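Local coordinates for MHC class I-like protein MILL2 (Mus musculus, PDB 6A97), which binds heparan sulfate proteoglycans on the surface of fibroblasts as a GPI-linked member of the MHC class I family, at residues E107-G118 with F130-F140; T200-T208 with L280-A291. One frame throughout, in Å; residues are numbered along the deposited sequence.

Interaction 1 (E107-G118 with F130-F140); sequences EEGLHTLQATLG and FWHLGYDGQNF
H111 ND1 donates a nearly straight hydrogen bond to the syn lone pair of D136 OD2 (2.8 Å, 169°), which lies in the imidazole plane. The carboxylate's OD1 takes T112 N (3.0 Å) nearly along the C-O axis, and D136 N returns to T112 O; the aspartate thus grips the two residues leading into strand 113-121. NE2 of H111 donates to E108 O (2.6 Å), so both ring nitrogens fix its rotation. A water joins T112 O, Q114 OE1 and G137 N. Antiparallel pairing sets Q114, T116 and G118 opposite G134, H132 and F130 as hydrogen-bonded pairs.

Y135 OH lies over the H111 ring face, 3.1 Å from CG. L117 CD2 makes a CH-pi contact 3.7 Å from the five-ring centroid of W131, 22° off its normal. With CG between its backbone N and carbonyl carbon (chi1 62°), F130 lays its ring over G118, whose CA is 4.1 Å from the ring centroid.

The hairpin belongs to the MHC platform sheet: strands 23-31 and 138-144 flank it, L113, L117 and W131 face helices 75-96 and 98-104, and another protein's chain packs on T112 and T116 and takes a backbone hydrogen bond from Q114 NE2.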
loop_
_atom_site.group_PDB
_atom_site.type_symbol
_atom_site.label_atom_id
_atom_site.label_comp_id
_atom_site.label_asym_id
_atom_site.label_seq_id
_atom_site.Cartn_x
_atom_site.Cartn_y
_atom_site.Cartn_z
ATOM N N GLU A 107 9.829 41.816 -13.186
ATOM C CA GLU A 107 9.220 41.882 -11.858
ATOM C C GLU A 107 10.234 42.253 -10.777
ATOM O O GLU A 107 11.369 41.776 -10.775
ATOM C CB GLU A 107 8.556 40.548 -11.498
ATOM C CG GLU A 107 7.366 40.165 -12.367
ATOM C CD GLU A 107 6.230 41.173 -12.299
ATOM O OE1 GLU A 107 6.035 41.780 -11.223
ATOM O OE2 GLU A 107 5.521 41.344 -13.313
ATOM N N GLU A 108 9.805 43.107 -9.856
ATOM C CA GLU A 108 10.627 43.500 -8.720
ATOM C C GLU A 108 10.860 42.314 -7.788
ATOM O O GLU A 108 9.971 41.486 -7.595
ATOM C CB GLU A 108 9.950 44.631 -7.957
ATOM C CG GLU A 108 10.797 45.874 -7.774
ATOM C CD GLU A 108 9.953 47.137 -7.773
ATOM O OE1 GLU A 108 8.965 47.190 -7.006
ATOM O OE2 GLU A 108 10.275 48.074 -8.538
ATOM N N GLY A 109 12.058 42.229 -7.223
ATOM C CA GLY A 109 12.347 41.227 -6.210
ATOM C C GLY A 109 12.747 39.861 -6.736
ATOM O O GLY A 109 13.119 39.711 -7.900
ATOM N N LEU A 110 12.664 38.860 -5.864
ATOM C CA LEU A 110 13.080 37.499 -6.190
ATOM C C LEU A 110 11.869 36.608 -6.454
ATOM O O LEU A 110 10.998 36.464 -5.597
ATOM C CB LEU A 110 13.931 36.923 -5.054
ATOM C CG LEU A 110 14.934 35.806 -5.365
ATOM C CD1 LEU A 110 15.958 35.708 -4.244
ATOM C CD2 LEU A 110 14.246 34.461 -5.572
ATOM N N HIS A 111 11.820 36.011 -7.640
ATOM C CA HIS A 111 10.704 35.147 -8.011
ATOM C C HIS A 111 11.184 33.841 -8.631
ATOM O O HIS A 111 12.333 33.733 -9.057
ATOM C CB HIS A 111 9.768 35.874 -8.971
ATOM C CG HIS A 111 9.218 37.148 -8.416
ATOM N ND1 HIS A 111 8.056 37.195 -7.678
ATOM C CD2 HIS A 111 9.677 38.421 -8.480
ATOM C CE1 HIS A 111 7.819 38.444 -7.315
ATOM N NE2 HIS A 111 8.787 39.207 -7.790
ATOM N N THR A 112 10.292 32.854 -8.678
ATOM C CA THR A 112 10.647 31.513 -9.131
ATOM C C THR A 112 9.820 31.063 -10.330
ATOM O O THR A 112 8.602 30.913 -10.229
ATOM C CB THR A 112 10.462 30.476 -8.001
ATOM O OG1 THR A 112 11.058 30.965 -6.793
ATOM C CG2 THR A 112 11.092 29.140 -8.383
ATOM N N LEU A 113 10.484 30.831 -11.458
ATOM C CA LEU A 113 9.817 30.305 -12.647
ATOM C C LEU A 113 10.165 28.840 -12.861
ATOM O O LEU A 113 11.342 28.477 -12.931
ATOM C CB LEU A 113 10.196 31.114 -13.889
ATOM C CG LEU A 113 9.525 30.679 -15.191
ATOM C CD1 LEU A 113 8.006 30.928 -15.139
ATOM C CD2 LEU A 113 10.157 31.387 -16.379
ATOM N N GLN A 114 9.133 28.003 -12.966
ATOM C CA GLN A 114 9.311 26.566 -13.157
ATOM C C GLN A 114 8.504 26.074 -14.341
ATOM O O GLN A 114 7.489 26.667 -14.706
ATOM C CB GLN A 114 8.886 25.786 -11.908
ATOM C CG GLN A 114 9.695 26.089 -10.653
ATOM C CD GLN A 114 9.006 25.585 -9.391
ATOM O OE1 GLN A 114 8.314 26.341 -8.710
ATOM N NE2 GLN A 114 9.180 24.301 -9.085
ATOM N N ALA A 115 8.943 24.969 -14.926
ATOM C CA ALA A 115 8.174 24.322 -15.970
ATOM C C ALA A 115 8.263 22.818 -15.807
ATOM O O ALA A 115 9.309 22.289 -15.450
ATOM C CB ALA A 115 8.670 24.742 -17.353
ATOM N N THR A 116 7.160 22.123 -16.046
ATOM C CA THR A 116 7.246 20.684 -16.193
ATOM C C THR A 116 6.577 20.324 -17.506
ATOM O O THR A 116 5.528 20.868 -17.861
ATOM C CB THR A 116 6.619 19.922 -15.004
ATOM O OG1 THR A 116 6.881 18.525 -15.159
ATOM C CG2 THR A 116 5.093 20.146 -14.898
ATOM N N LEU A 117 7.201 19.425 -18.253
ATOM C CA LEU A 117 6.697 19.117 -19.579
ATOM C C LEU A 117 7.196 17.763 -20.018
ATOM O O LEU A 117 8.133 17.219 -19.431
ATOM C CB LEU A 117 7.117 20.216 -20.558
ATOM C CG LEU A 117 8.609 20.418 -20.861
ATOM C CD1 LEU A 117 9.029 19.738 -22.172
ATOM C CD2 LEU A 117 8.996 21.891 -20.824
ATOM N N GLY A 118 6.558 17.203 -21.035
ATOM C CA GLY A 118 6.988 15.921 -21.553
ATOM C C GLY A 118 5.882 15.156 -22.242
ATOM O O GLY A 118 4.905 15.739 -22.703
ATOM N N PHE A 130 2.275 17.017 -22.430
ATOM C CA PHE A 130 1.856 17.996 -21.432
ATOM C C PHE A 130 2.908 19.087 -21.266
ATOM O O PHE A 130 4.093 18.862 -21.523
ATOM C CB PHE A 130 1.575 17.317 -20.083
ATOM C CG PHE A 130 2.776 16.640 -19.470
ATOM C CD1 PHE A 130 3.089 15.325 -19.787
ATOM C CD2 PHE A 130 3.582 17.315 -18.565
ATOM C CE1 PHE A 130 4.193 14.703 -19.225
ATOM C CE2 PHE A 130 4.683 16.697 -17.995
ATOM C CZ PHE A 130 4.991 15.391 -18.329
ATOM N N TRP A 131 2.471 20.267 -20.835
ATOM C CA TRP A 131 3.388 21.369 -20.560
ATOM C C TRP A 131 2.744 22.362 -19.597
ATOM O O TRP A 131 1.752 23.016 -19.930
ATOM C CB TRP A 131 3.798 22.063 -21.860
ATOM C CG TRP A 131 4.956 23.010 -21.732
ATOM C CD1 TRP A 131 5.299 23.751 -20.638
ATOM C CD2 TRP A 131 5.936 23.302 -22.737
ATOM N NE1 TRP A 131 6.426 24.493 -20.902
ATOM C CE2 TRP A 131 6.838 24.234 -22.184
ATOM C CE3 TRP A 131 6.137 22.866 -24.052
ATOM C CZ2 TRP A 131 7.923 24.744 -22.902
ATOM C CZ3 TRP A 131 7.216 23.374 -24.763
ATOM C CH2 TRP A 131 8.092 24.304 -24.187
ATOM N N HIS A 132 3.314 22.464 -18.398
ATOM C CA HIS A 132 2.824 23.392 -17.384
ATOM C C HIS A 132 3.918 24.356 -16.947
ATOM O O HIS A 132 5.087 23.984 -16.875
ATOM C CB HIS A 132 2.301 22.637 -16.159
ATOM C CG HIS A 132 1.352 21.526 -16.484
ATOM N ND1 HIS A 132 -0.002 21.725 -16.655
ATOM C CD2 HIS A 132 1.563 20.200 -16.662
ATOM C CE1 HIS A 132 -0.582 20.570 -16.928
ATOM N NE2 HIS A 132 0.344 19.629 -16.941
ATOM N N LEU A 133 3.536 25.596 -16.662
ATOM C CA LEU A 133 4.453 26.553 -16.058
ATOM C C LEU A 133 3.989 26.885 -14.648
ATOM O O LEU A 133 2.788 26.908 -14.365
ATOM C CB LEU A 133 4.554 27.833 -16.890
ATOM C CG LEU A 133 4.998 27.715 -18.348
ATOM C CD1 LEU A 133 4.926 29.069 -19.024
ATOM C CD2 LEU A 133 6.406 27.170 -18.414
ATOM N N GLY A 134 4.945 27.145 -13.768
ATOM C CA GLY A 134 4.645 27.523 -12.402
ATOM C C GLY A 134 5.392 28.790 -12.054
ATOM O O GLY A 134 6.538 28.982 -12.467
ATOM N N TYR A 135 4.741 29.662 -11.294
ATOM C CA TYR A 135 5.347 30.927 -10.904
ATOM C C TYR A 135 5.157 31.134 -9.411
ATOM O O TYR A 135 4.032 31.072 -8.912
ATOM C CB TYR A 135 4.739 32.094 -11.690
ATOM C CG TYR A 135 5.480 33.398 -11.499
ATOM C CD1 TYR A 135 6.782 33.551 -11.964
ATOM C CD2 TYR A 135 4.884 34.474 -10.853
ATOM C CE1 TYR A 135 7.467 34.739 -11.792
ATOM C CE2 TYR A 135 5.562 35.666 -10.679
ATOM C CZ TYR A 135 6.852 35.793 -11.149
ATOM O OH TYR A 135 7.528 36.979 -10.979
ATOM N N ASP A 136 6.266 31.358 -8.711
ATOM C CA ASP A 136 6.271 31.497 -7.257
ATOM C C ASP A 136 5.522 30.358 -6.567
ATOM O O ASP A 136 4.777 30.579 -5.612
ATOM C CB ASP A 136 5.685 32.853 -6.851
ATOM C CG ASP A 136 6.655 33.995 -7.093
ATOM O OD1 ASP A 136 7.879 33.731 -7.146
ATOM O OD2 ASP A 136 6.200 35.150 -7.229
ATOM N N GLY A 137 5.724 29.142 -7.063
ATOM C CA GLY A 137 5.191 27.953 -6.422
ATOM C C GLY A 137 3.717 27.685 -6.667
ATOM O O GLY A 137 3.135 26.791 -6.049
ATOM N N GLN A 138 3.108 28.448 -7.569
ATOM C CA GLN A 138 1.695 28.254 -7.902
ATOM C C GLN A 138 1.527 27.950 -9.388
ATOM O O GLN A 138 2.346 28.374 -10.202
ATOM C CB GLN A 138 0.877 29.492 -7.530
ATOM C CG GLN A 138 0.952 29.873 -6.059
ATOM C CD GLN A 138 0.380 28.800 -5.146
ATOM O OE1 GLN A 138 -0.621 28.153 -5.468
ATOM N NE2 GLN A 138 1.018 28.602 -3.998
ATOM N N ASN A 139 0.479 27.204 -9.734
ATOM C CA ASN A 139 0.087 27.030 -11.131
ATOM C C ASN A 139 0.048 28.374 -11.841
ATOM O O ASN A 139 -0.388 29.371 -11.269
ATOM C CB ASN A 139 -1.281 26.347 -11.244
ATOM C CG ASN A 139 -1.266 24.926 -10.733
ATOM O OD1 ASN A 139 -0.205 24.326 -10.567
ATOM N ND2 ASN A 139 -2.446 24.372 -10.490
ATOM N N PHE A 140 0.515 28.392 -13.083
ATOM C CA PHE A 140 0.663 29.631 -13.843
ATOM C C PHE A 140 -0.012 29.457 -15.198
ATOM O O PHE A 140 -1.075 30.023 -15.447
ATOM C CB PHE A 140 2.150 29.984 -13.995
ATOM C CG PHE A 140 2.425 31.190 -14.863
ATOM C CD1 PHE A 140 1.488 32.202 -15.010
ATOM C CD2 PHE A 140 3.638 31.307 -15.531
ATOM C CE1 PHE A 140 1.751 33.302 -15.808
ATOM C CE2 PHE A 140 3.909 32.410 -16.328
ATOM C CZ PHE A 140 2.962 33.407 -16.468
HETATM O O HOH W 1 7.252 28.521 -9.357
HETATM O O HOH W 2 9.295 32.506 -5.284
#

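Interaction 2 (T200-T208 with L280-A291)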
loop_
_atom_site.group_PDB
_atom_site.type_symbol
_atom_site.label_atom_id
_atom_site.label_comp_id
_atom_site.label_asym_id
_atom_site.label_seq_id
_atom_site.Cartn_x
_atom_site.Cartn_y
_atom_site.Cartn_z
ATOM N N THR A 200 20.148 -6.332 -8.553
ATOM C CA THR A 200 18.703 -6.388 -8.391
ATOM C C THR A 200 18.338 -6.792 -6.963
ATOM O O THR A 200 18.646 -6.076 -6.006
ATOM C CB THR A 200 18.064 -7.367 -9.410
ATOM O OG1 THR A 200 18.073 -8.700 -8.886
ATOM C CG2 THR A 200 18.826 -7.338 -10.730
ATOM N N GLY A 201 17.663 -7.928 -6.822
ATOM C CA GLY A 201 17.284 -8.433 -5.518
ATOM C C GLY A 201 15.836 -8.138 -5.180
ATOM O O GLY A 201 15.224 -7.248 -5.770
ATOM N N PRO A 202 15.275 -8.896 -4.229
ATOM C CA PRO A 202 13.894 -8.701 -3.786
ATOM C C PRO A 202 13.784 -7.609 -2.725
ATOM O O PRO A 202 14.781 -7.284 -2.081
ATOM C CB PRO A 202 13.533 -10.066 -3.202
ATOM C CG PRO A 202 14.829 -10.547 -2.629
ATOM C CD PRO A 202 15.912 -10.042 -3.555
ATOM N N PRO A 203 12.581 -7.047 -2.541
ATOM C CA PRO A 203 12.351 -6.140 -1.412
ATOM C C PRO A 203 12.539 -6.870 -0.089
ATOM O O PRO A 203 12.480 -8.098 -0.058
ATOM C CB PRO A 203 10.888 -5.709 -1.585
ATOM C CG PRO A 203 10.518 -6.086 -2.983
ATOM C CD PRO A 203 11.359 -7.273 -3.330
ATOM N N MET A 204 12.764 -6.130 0.989
ATOM C CA MET A 204 12.838 -6.737 2.307
ATOM C C MET A 204 12.083 -5.887 3.323
ATOM O O MET A 204 11.903 -4.685 3.132
ATOM C CB MET A 204 14.291 -6.920 2.744
ATOM C CG MET A 204 14.995 -5.635 3.118
ATOM S SD MET A 204 16.609 -5.936 3.860
ATOM C CE MET A 204 16.128 -6.626 5.442
ATOM N N VAL A 205 11.643 -6.521 4.402
ATOM C CA VAL A 205 10.899 -5.831 5.444
ATOM C C VAL A 205 11.551 -6.065 6.797
ATOM O O VAL A 205 11.993 -7.172 7.088
ATOM C CB VAL A 205 9.432 -6.305 5.493
ATOM C CG1 VAL A 205 8.702 -5.695 6.681
ATOM C CG2 VAL A 205 8.724 -5.963 4.199
ATOM N N THR A 206 11.634 -5.016 7.608
ATOM C CA THR A 206 12.046 -5.163 8.995
ATOM C C THR A 206 10.963 -4.620 9.923
ATOM O O THR A 206 10.211 -3.716 9.556
ATOM C CB THR A 206 13.366 -4.430 9.293
ATOM O OG1 THR A 206 13.164 -3.017 9.164
ATOM C CG2 THR A 206 14.471 -4.887 8.343
ATOM N N VAL A 207 10.889 -5.177 11.125
ATOM C CA VAL A 207 9.990 -4.666 12.150
ATOM C C VAL A 207 10.782 -4.391 13.416
ATOM O O VAL A 207 11.472 -5.274 13.921
ATOM C CB VAL A 207 8.853 -5.656 12.462
ATOM C CG1 VAL A 207 8.037 -5.174 13.654
ATOM C CG2 VAL A 207 7.970 -5.861 11.239
ATOM N N THR A 208 10.696 -3.166 13.922
ATOM C CA THR A 208 11.358 -2.826 15.174
ATOM C C THR A 208 10.343 -2.371 16.214
ATOM O O THR A 208 9.262 -1.886 15.872
ATOM C CB THR A 208 12.413 -1.721 14.981
ATOM O OG1 THR A 208 11.778 -0.527 14.509
ATOM C CG2 THR A 208 13.471 -2.163 13.981
ATOM N N LEU A 280 3.913 -6.068 3.236
ATOM C CA LEU A 280 4.362 -5.249 2.118
ATOM C C LEU A 280 3.887 -5.806 0.784
ATOM O O LEU A 280 4.019 -7.002 0.521
ATOM C CB LEU A 280 5.892 -5.142 2.101
ATOM C CG LEU A 280 6.477 -4.588 0.794
ATOM C CD1 LEU A 280 6.251 -3.083 0.679
ATOM C CD2 LEU A 280 7.965 -4.939 0.649
ATOM N N ARG A 281 3.324 -4.936 -0.047
ATOM C CA ARG A 281 3.085 -5.260 -1.447
ATOM C C ARG A 281 3.972 -4.377 -2.322
ATOM O O ARG A 281 3.939 -3.150 -2.217
ATOM C CB ARG A 281 1.613 -5.071 -1.818
ATOM C CG ARG A 281 1.357 -4.945 -3.312
ATOM C CD ARG A 281 1.428 -6.295 -4.008
ATOM N NE ARG A 281 1.339 -6.177 -5.464
ATOM C CZ ARG A 281 0.201 -6.044 -6.141
ATOM N NH1 ARG A 281 -0.959 -6.003 -5.501
ATOM N NH2 ARG A 281 0.223 -5.951 -7.465
ATOM N N HIS A 282 4.782 -5.000 -3.170
ATOM C CA HIS A 282 5.619 -4.253 -4.104
ATOM C C HIS A 282 5.838 -5.063 -5.364
ATOM O O HIS A 282 6.469 -6.118 -5.327
ATOM C CB HIS A 282 6.967 -3.892 -3.480
ATOM C CG HIS A 282 7.923 -3.261 -4.448
ATOM N ND1 HIS A 282 7.670 -2.053 -5.062
ATOM C CD2 HIS A 282 9.122 -3.678 -4.921
ATOM C CE1 HIS A 282 8.677 -1.750 -5.865
ATOM N NE2 HIS A 282 9.569 -2.720 -5.797
ATOM N N GLY A 283 5.318 -4.561 -6.478
ATOM C CA GLY A 283 5.392 -5.276 -7.735
ATOM C C GLY A 283 4.661 -6.596 -7.619
ATOM O O GLY A 283 3.480 -6.632 -7.273
ATOM N N ASN A 284 5.366 -7.686 -7.891
ATOM C CA ASN A 284 4.763 -9.009 -7.820
ATOM C C ASN A 284 4.929 -9.634 -6.442
ATOM O O ASN A 284 4.426 -10.727 -6.193
ATOM C CB ASN A 284 5.369 -9.936 -8.876
ATOM C CG ASN A 284 5.138 -9.442 -10.290
ATOM O OD1 ASN A 284 4.261 -8.618 -10.541
ATOM N ND2 ASN A 284 5.927 -9.953 -11.226
ATOM N N HIS A 285 5.643 -8.939 -5.559
ATOM C CA HIS A 285 5.953 -9.452 -4.225
ATOM C C HIS A 285 4.899 -9.114 -3.177
ATOM O O HIS A 285 4.362 -8.008 -3.148
ATOM C CB HIS A 285 7.297 -8.906 -3.730
ATOM C CG HIS A 285 8.460 -9.256 -4.602
ATOM N ND1 HIS A 285 9.348 -10.263 -4.287
ATOM C CD2 HIS A 285 8.895 -8.722 -5.768
ATOM C CE1 HIS A 285 10.273 -10.341 -5.228
ATOM N NE2 HIS A 285 10.021 -9.417 -6.137
ATOM N N SER A 286 4.624 -10.079 -2.308
ATOM C CA SER A 286 3.922 -9.808 -1.065
ATOM C C SER A 286 4.720 -10.449 0.058
ATOM O O SER A 286 5.034 -11.639 0.011
ATOM C CB SER A 286 2.487 -10.339 -1.093
ATOM O OG SER A 286 1.860 -10.149 0.167
ATOM N N ILE A 287 5.072 -9.640 1.049
ATOM C CA ILE A 287 5.904 -10.082 2.158
ATOM C C ILE A 287 5.237 -9.700 3.466
ATOM O O ILE A 287 4.753 -8.579 3.605
ATOM C CB ILE A 287 7.313 -9.448 2.113
ATOM C CG1 ILE A 287 7.988 -9.716 0.770
ATOM C CG2 ILE A 287 8.175 -9.972 3.258
ATOM C CD1 ILE A 287 9.372 -9.105 0.652
ATOM N N MET A 288 5.211 -10.621 4.425
ATOM C CA MET A 288 4.648 -10.309 5.733
ATOM C C MET A 288 5.613 -10.643 6.861
ATOM O O MET A 288 6.259 -11.690 6.852
ATOM C CB MET A 288 3.327 -11.052 5.944
ATOM C CG MET A 288 2.579 -10.612 7.191
ATOM S SD MET A 288 0.795 -10.759 7.014
ATOM C CE MET A 288 0.608 -12.533 6.856
ATOM N N GLN A 289 5.722 -9.742 7.829
ATOM C CA GLN A 289 6.510 -10.022 9.019
ATOM C C GLN A 289 5.734 -9.677 10.282
ATOM O O GLN A 289 5.180 -8.585 10.401
ATOM C CB GLN A 289 7.830 -9.258 8.994
ATOM C CG GLN A 289 8.690 -9.531 10.215
ATOM C CD GLN A 289 10.149 -9.236 9.975
ATOM O OE1 GLN A 289 10.607 -9.198 8.833
ATOM N NE2 GLN A 289 10.896 -9.033 11.056
ATOM N N THR A 290 5.708 -10.619 11.220
ATOM C CA THR A 290 5.001 -10.452 12.485
ATOM C C THR A 290 5.913 -9.834 13.540
ATOM O O THR A 290 7.099 -10.155 13.612
ATOM C CB THR A 290 4.458 -11.803 12.998
ATOM O OG1 THR A 290 3.631 -12.399 11.990
ATOM C CG2 THR A 290 3.644 -11.622 14.277
ATOM N N ALA A 291 5.358 -8.937 14.349
ATOM C CA ALA A 291 6.117 -8.285 15.410
ATOM C C ALA A 291 6.322 -9.229 16.591
ATOM O O ALA A 291 5.446 -10.033 16.913
ATOM C CB ALA A 291 5.414 -7.015 15.859
#
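P202 CB comes within 3.8 Å of H285 CE1, at an oblique approach to the imidazole, and opens the contact from T200-T208. P203 follows, and its ring touches two histidines, one by CD and one by CG. Its CD stands over the centre of the H285 ring, 3.6 Å from the centroid and 1° off the ring normal, which is close to ideal CH-pi geometry. Its CG reaches the edge of the other imidazole, 3.4 Å from H282 CD2, while CB of P203 touches L280 CD2. H285 has CG anti to its carbonyl carbon (chi1 -60°), a torsion that turns a face of the ring to the proline. I287 CD1 lies against the P203 carbonyl, 3.3 Å from its O.

V205 turns its side chain into the interior between the two sheets. Its CG2, anti to the carbonyl carbon, packs 3.6 Å from L280 CB and, more loosely, 4.2 Å from I287 CG2; the V205 and L280 side chains lie alongside each other, pointing opposite ways. V207 repeats this direction two residues on: its CG2 meets the extended aliphatic part of Q289 at CG, and its CG1 rests 3.9 Å from A291 CB.

The axes of 204-208 and 285-290 are 7.5 Å apart at closest and 18° from parallel, so these edge strands of the two sheets of the immunoglobulin C1-set sandwich come close together. Strand 204-210 edges one sheet beside 217-226, where V205 also touches C221. Strand 285-290 edges the other beside 276-282, and V207 also packs on W235 of strand 231-237. H282 is held from outside by E230 O and the backbone of Y227, and H285-I287 pair with an antiparallel strand of another protein's chain, extending this sheet across the interface.

Interaction 1 pairs neighbouring strands within the MHC platform, whereas interaction 2 brings together edge strands from the two facing sheets of the immunoglobulin-like domain. The former relies on backbone hydrogen bonds and a His-carboxylate bond; the latter on proline, valine and imidazole packing. They follow one another in series along the chain and lie on opposite sides of its centre. Their centres are 39 Å apart and their nearest atoms about 22 Å apart, so neither touches the other. Both also lie at interfaces: Q114 and G137 hydrogen-bond to another protein's chain in interaction 1, and in interaction 2 strand 285-290 also pairs with another protein's chain.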